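Local coordinates for heme oxygenase 1 (Synechocystis sp., PDB 1WE1), which opens the heme ring with reduced hemoprotein reductase and oxygen, giving biliverdin IXalpha, carbon monoxide and free iron, probably for the chromophores of the photosynthetic antennae, at residues E35-L46 and M202-A213. Residues are numbered along the deposited sequence; the frame is centred on the assembly and turned at random.
Sequences EKNSYRKLVGNL and MFNELEGNLIKA. With HEM (protoporphyrin IX containing Fe), chain H.
Leu-206 lies across the start of helix 36-46: its CD2 comes to 3.6 Å from Ser-38 O and also meets Leu-42 CB, while its CG faces Ser-38 CB. One turn back along the chain, the Phe-203 ring takes Leu-42 at its edge, with CD1 of the leucine near the ring plane and 3.7 Å from Phe-203 CE1. Leu-42 gets there because its CG stands anti to the backbone N (chi1 -174°), which brings both methyls up to the ring. Phe-203 belongs to the heme pocket, and its CE2 lies 3.7 Å from the heme vinyl carbon CBB, so Leu-42 backs a pocket wall. Met-202 slides alongside Asn-45, SD 3.7 Å from Asn-45 CB, and then bends at chi3 (-64°) to set its CE against Leu-46 CD2.

At the far end, the Glu-35 carboxylate rests on Ala-213, CD to CB 3.6 Å, and its OE1 touches Leu-210 CD1. Glu-35 is the N-cap residue, and its carboxylate makes the capping bond: OE2 accepts from Ser-38 N at 3.0 Å and OE1 is hydrogen-bonded to Ser-38 OG, both met from above the carboxylate plane. An alanine here would remove both bonds and is likely to leave Ser-38 N and OG without these mates and the Ala-213 methyl less covered.

The axes of helices 36-46 and 207-213 run nearly antiparallel, at 160° and 9.1 Å, within the all-helical heme oxygenase fold. Phe-25 of helix 24-30 packs on Ser-38, Leu-206 and Leu-210, tying the two segments together. Asn-45 and Glu-205 both bond to Ser-99, just ahead of helix 100-115, and helix 77-88 packs against Val-43 and Leu-46.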
loop_
_atom_site.group_PDB
_atom_site.type_symbol
_atom_site.label_atom_id
_atom_site.label_comp_id
_atom_site.label_asym_id
_atom_site.label_seq_id
_atom_site.Cartn_x
_atom_site.Cartn_y
_atom_site.Cartn_z
ATOM N N GLU A 35 1.756 2.409 17.317
ATOM C CA GLU A 35 0.700 2.867 18.184
ATOM C C GLU A 35 -0.504 3.366 17.411
ATOM O O GLU A 35 -0.383 4.122 16.447
ATOM C CB GLU A 35 1.262 3.930 19.134
ATOM C CG GLU A 35 0.421 5.183 19.317
ATOM C CD GLU A 35 0.750 6.251 18.296
ATOM O OE1 GLU A 35 1.766 6.105 17.584
ATOM O OE2 GLU A 35 0.000 7.244 18.219
ATOM N N LYS A 36 -1.664 2.902 17.857
ATOM C CA LYS A 36 -2.960 3.224 17.282
ATOM C C LYS A 36 -3.162 4.616 16.658
ATOM O O LYS A 36 -3.703 4.725 15.568
ATOM C CB LYS A 36 -4.038 2.968 18.341
ATOM C CG LYS A 36 -5.417 3.495 17.973
ATOM C CD LYS A 36 -6.413 3.345 19.127
ATOM C CE LYS A 36 -7.749 4.032 18.817
ATOM N NZ LYS A 36 -8.433 3.496 17.602
ATOM N N ASN A 37 -2.726 5.683 17.313
ATOM C CA ASN A 37 -2.976 7.004 16.741
ATOM C C ASN A 37 -2.230 7.391 15.476
ATOM O O ASN A 37 -2.821 7.977 14.573
ATOM C CB ASN A 37 -2.799 8.081 17.807
ATOM C CG ASN A 37 -3.779 7.917 18.938
ATOM O OD1 ASN A 37 -4.992 7.830 18.716
ATOM N ND2 ASN A 37 -3.266 7.858 20.160
ATOM N N SER A 38 -0.942 7.087 15.393
ATOM C CA SER A 38 -0.216 7.433 14.186
ATOM C C SER A 38 -0.572 6.432 13.070
ATOM O O SER A 38 -0.873 6.834 11.949
ATOM C CB SER A 38 1.294 7.465 14.460
ATOM O OG SER A 38 1.744 6.273 15.073
ATOM N N TYR A 39 -0.585 5.141 13.396
ATOM C CA TYR A 39 -0.907 4.096 12.424
ATOM C C TYR A 39 -2.311 4.270 11.864
ATOM O O TYR A 39 -2.622 3.837 10.767
ATOM C CB TYR A 39 -0.770 2.719 13.084
ATOM C CG TYR A 39 -1.258 1.551 12.247
ATOM C CD1 TYR A 39 -2.600 1.172 12.255
ATOM C CD2 TYR A 39 -0.374 0.834 11.431
ATOM C CE1 TYR A 39 -3.054 0.111 11.467
ATOM C CE2 TYR A 39 -0.817 -0.227 10.641
ATOM C CZ TYR A 39 -2.152 -0.583 10.664
ATOM O OH TYR A 39 -2.586 -1.622 9.881
ATOM N N ARG A 40 -3.159 4.917 12.640
ATOM C CA ARG A 40 -4.541 5.165 12.263
ATOM C C ARG A 40 -4.585 6.166 11.099
ATOM O O ARG A 40 -5.456 6.105 10.228
ATOM C CB ARG A 40 -5.270 5.731 13.495
ATOM C CG ARG A 40 -6.763 5.824 13.379
ATOM C CD ARG A 40 -7.419 6.092 14.721
ATOM N NE ARG A 40 -7.168 7.423 15.257
ATOM C CZ ARG A 40 -8.003 8.036 16.097
ATOM N NH1 ARG A 40 -9.121 7.425 16.471
ATOM N NH2 ARG A 40 -7.733 9.249 16.566
ATOM N N LYS A 41 -3.632 7.094 11.097
ATOM C CA LYS A 41 -3.562 8.106 10.060
ATOM C C LYS A 41 -3.032 7.519 8.757
ATOM O O LYS A 41 -3.377 7.981 7.663
ATOM C CB LYS A 41 -2.694 9.276 10.536
ATOM C CG LYS A 41 -3.264 9.962 11.778
ATOM C CD LYS A 41 -2.651 11.339 12.053
ATOM C CE LYS A 41 -3.446 12.062 13.148
ATOM N NZ LYS A 41 -3.190 13.534 13.242
ATOM N N LEU A 42 -2.199 6.490 8.879
ATOM C CA LEU A 42 -1.649 5.817 7.715
ATOM C C LEU A 42 -2.799 5.114 7.009
ATOM O O LEU A 42 -2.936 5.188 5.788
ATOM C CB LEU A 42 -0.605 4.793 8.141
ATOM C CG LEU A 42 0.144 4.130 6.988
ATOM C CD1 LEU A 42 0.951 5.191 6.261
ATOM C CD2 LEU A 42 1.056 3.030 7.525
ATOM N N VAL A 43 -3.635 4.445 7.795
ATOM C CA VAL A 43 -4.791 3.736 7.264
ATOM C C VAL A 43 -5.709 4.705 6.536
ATOM O O VAL A 43 -6.248 4.379 5.484
ATOM C CB VAL A 43 -5.571 3.042 8.400
ATOM C CG1 VAL A 43 -6.872 2.420 7.866
ATOM C CG2 VAL A 43 -4.688 1.966 9.040
ATOM N N GLY A 44 -5.890 5.891 7.106
ATOM C CA GLY A 44 -6.728 6.893 6.472
ATOM C C GLY A 44 -6.144 7.254 5.116
ATOM O O GLY A 44 -6.867 7.326 4.121
ATOM N N ASN A 45 -4.833 7.468 5.051
ATOM C CA ASN A 45 -4.223 7.801 3.770
ATOM C C ASN A 45 -4.373 6.677 2.728
ATOM O O ASN A 45 -4.916 6.903 1.640
ATOM C CB ASN A 45 -2.753 8.155 3.948
ATOM C CG ASN A 45 -2.554 9.585 4.429
ATOM O OD1 ASN A 45 -3.395 10.466 4.205
ATOM N ND2 ASN A 45 -1.425 9.828 5.071
ATOM N N LEU A 46 -3.913 5.472 3.052
ATOM C CA LEU A 46 -4.032 4.371 2.106
ATOM C C LEU A 46 -5.475 4.240 1.643
ATOM O O LEU A 46 -5.742 3.921 0.491
ATOM C CB LEU A 46 -3.563 3.062 2.737
ATOM C CG LEU A 46 -2.090 3.108 3.129
ATOM C CD1 LEU A 46 -1.648 1.760 3.669
ATOM C CD2 LEU A 46 -1.271 3.484 1.912
ATOM N N MET A 202 4.728 9.309 3.360
ATOM C CA MET A 202 3.612 9.220 4.292
ATOM C C MET A 202 4.133 8.746 5.661
ATOM O O MET A 202 3.704 9.245 6.708
ATOM C CB MET A 202 2.548 8.255 3.769
ATOM C CG MET A 202 1.770 8.793 2.585
ATOM S SD MET A 202 0.351 7.778 2.063
ATOM C CE MET A 202 1.178 6.263 1.550
ATOM N N PHE A 203 5.066 7.793 5.643
ATOM C CA PHE A 203 5.647 7.253 6.872
ATOM C C PHE A 203 6.409 8.327 7.634
ATOM O O PHE A 203 6.272 8.456 8.855
ATOM C CB PHE A 203 6.619 6.110 6.580
ATOM C CG PHE A 203 6.003 4.926 5.896
ATOM C CD1 PHE A 203 4.651 4.630 6.042
ATOM C CD2 PHE A 203 6.803 4.062 5.143
ATOM C CE1 PHE A 203 4.101 3.484 5.449
ATOM C CE2 PHE A 203 6.271 2.910 4.541
ATOM C CZ PHE A 203 4.918 2.617 4.693
ATOM N N ASN A 204 7.235 9.081 6.917
ATOM C CA ASN A 204 8.014 10.146 7.537
ATOM C C ASN A 204 7.114 11.208 8.193
ATOM O O ASN A 204 7.486 11.796 9.211
ATOM C CB ASN A 204 8.941 10.796 6.507
ATOM C CG ASN A 204 10.138 9.929 6.180
ATOM O OD1 ASN A 204 10.786 9.383 7.079
ATOM N ND2 ASN A 204 10.451 9.804 4.890
ATOM N N GLU A 205 5.936 11.438 7.611
ATOM C CA GLU A 205 4.979 12.402 8.153
ATOM C C GLU A 205 4.529 11.981 9.551
ATOM O O GLU A 205 4.066 12.801 10.345
ATOM C CB GLU A 205 3.730 12.487 7.277
ATOM C CG GLU A 205 3.771 13.495 6.168
ATOM C CD GLU A 205 2.478 13.500 5.372
ATOM O OE1 GLU A 205 2.268 14.432 4.567
ATOM O OE2 GLU A 205 1.672 12.557 5.545
ATOM N N LEU A 206 4.658 10.698 9.848
ATOM C CA LEU A 206 4.221 10.217 11.135
ATOM C C LEU A 206 5.315 10.123 12.168
ATOM O O LEU A 206 5.035 9.804 13.313
ATOM C CB LEU A 206 3.540 8.862 10.974
ATOM C CG LEU A 206 2.050 8.853 10.625
ATOM C CD1 LEU A 206 1.603 10.192 10.041
ATOM C CD2 LEU A 206 1.786 7.715 9.667
ATOM N N GLU A 207 6.551 10.424 11.787
ATOM C CA GLU A 207 7.648 10.328 12.745
ATOM C C GLU A 207 7.380 11.134 14.002
ATOM O O GLU A 207 7.494 10.606 15.109
ATOM C CB GLU A 207 8.971 10.772 12.124
ATOM C CG GLU A 207 10.173 10.478 13.006
ATOM C CD GLU A 207 11.497 10.595 12.266
ATOM O OE1 GLU A 207 11.711 9.833 11.291
ATOM O OE2 GLU A 207 12.331 11.448 12.655
ATOM N N GLY A 208 7.023 12.406 13.833
ATOM C CA GLY A 208 6.735 13.259 14.974
ATOM C C GLY A 208 5.614 12.749 15.874
ATOM O O GLY A 208 5.715 12.835 17.102
ATOM N N ASN A 209 4.545 12.219 15.283
ATOM C CA ASN A 209 3.429 11.700 16.074
ATOM C C ASN A 209 3.849 10.477 16.899
ATOM O O ASN A 209 3.354 10.256 18.008
ATOM C CB ASN A 209 2.255 11.299 15.175
ATOM C CG ASN A 209 1.808 12.416 14.248
ATOM O OD1 ASN A 209 0.613 12.572 13.986
ATOM N ND2 ASN A 209 2.765 13.184 13.728
ATOM N N LEU A 210 4.759 9.684 16.348
ATOM C CA LEU A 210 5.239 8.481 17.011
ATOM C C LEU A 210 6.187 8.827 18.165
ATOM O O LEU A 210 6.175 8.168 19.210
ATOM C CB LEU A 210 5.948 7.581 15.992
ATOM C CG LEU A 210 6.393 6.199 16.474
ATOM C CD1 LEU A 210 5.175 5.426 16.967
ATOM C CD2 LEU A 210 7.089 5.451 15.329
ATOM N N ILE A 211 7.011 9.854 17.967
ATOM C CA ILE A 211 7.947 10.280 18.997
ATOM C C ILE A 211 7.158 10.613 20.265
ATOM O O ILE A 211 7.385 10.004 21.313
ATOM C CB ILE A 211 8.750 11.519 18.557
ATOM C CG1 ILE A 211 9.538 11.207 17.281
ATOM C CG2 ILE A 211 9.715 11.941 19.666
ATOM C CD1 ILE A 211 10.642 10.214 17.479
ATOM N N LYS A 212 6.224 11.559 20.176
ATOM C CA LYS A 212 5.430 11.913 21.344
ATOM C C LYS A 212 4.924 10.664 22.044
ATOM O O LYS A 212 5.247 10.434 23.212
ATOM C CB LYS A 212 4.240 12.785 20.962
ATOM C CG LYS A 212 4.584 14.245 20.768
ATOM C CD LYS A 212 3.326 15.110 20.791
ATOM C CE LYS A 212 2.684 15.124 22.178
ATOM N NZ LYS A 212 1.511 16.053 22.258
ATOM N N ALA A 213 4.139 9.866 21.318
ATOM C CA ALA A 213 3.569 8.615 21.828
ATOM C C ALA A 213 4.596 7.757 22.568
ATOM O O ALA A 213 4.291 7.155 23.602
ATOM C CB ALA A 213 2.959 7.812 20.674
HETATM C CHA HEM H . 7.930 -7.784 -1.279
HETATM C CHB HEM H . 6.030 -3.352 -1.663
HETATM C CHC HEM H . 7.678 -2.441 2.811
HETATM C CHD HEM H . 8.064 -7.167 3.545
HETATM C C1A HEM H . 7.383 -6.621 -1.864
HETATM C C2A HEM H . 7.028 -6.440 -3.263
HETATM C C3A HEM H . 6.536 -5.170 -3.381
HETATM C C4A HEM H . 6.531 -4.605 -2.023
HETATM C CMA HEM H . 6.062 -4.456 -4.611
HETATM C CAA HEM H . 7.130 -7.495 -4.354
HETATM C CBA HEM H . 8.556 -7.758 -4.897
HETATM C CGA HEM H . 8.623 -8.729 -5.927
HETATM O O1A HEM H . 8.730 -8.268 -7.132
HETATM O O2A HEM H . 8.575 -9.958 -5.720
HETATM C C1B HEM H . 6.346 -2.681 -0.470
HETATM C C2B HEM H . 6.113 -1.258 -0.228
HETATM C C3B HEM H . 6.521 -1.012 1.050
HETATM C C4B HEM H . 7.075 -2.269 1.550
HETATM C CMB HEM H . 5.506 -0.310 -1.232
HETATM C CAB HEM H . 6.400 0.260 1.867
HETATM C CBB HEM H . 7.221 1.455 1.314
HETATM C C1C HEM H . 7.849 -3.646 3.444
HETATM C C2C HEM H . 8.104 -3.834 4.864
HETATM C C3C HEM H . 8.440 -5.133 4.997
HETATM C C4C HEM H . 8.094 -5.794 3.759
HETATM C CMC HEM H . 7.993 -2.746 5.916
HETATM C CAC HEM H . 9.089 -5.802 6.210
HETATM C CBC HEM H . 8.009 -6.345 7.190
HETATM C C1D HEM H . 8.045 -7.791 2.274
HETATM C C2D HEM H . 8.246 -9.223 2.060
HETATM C C3D HEM H . 8.163 -9.403 0.717
HETATM C C4D HEM H . 7.970 -8.065 0.105
HETATM C CMD HEM H . 8.498 -10.189 3.172
HETATM C CAD HEM H . 8.246 -10.670 -0.100
HETATM C CBD HEM H . 9.712 -10.931 -0.668
HETATM C CGD HEM H . 9.749 -11.946 -1.654
HETATM O O1D HEM H . 8.842 -11.999 -2.567
HETATM O O2D HEM H . 10.676 -12.807 -1.654
HETATM N NA HEM H . 7.094 -5.494 -1.134
HETATM N NB HEM H . 6.923 -3.287 0.623
HETATM N NC HEM H . 7.801 -4.884 2.777
HETATM N ND HEM H . 7.839 -7.126 1.067
HETATM FE FE HEM H . 7.429 -5.207 0.823
HETATM O O HOH W 1 5.692 -5.595 1.093
#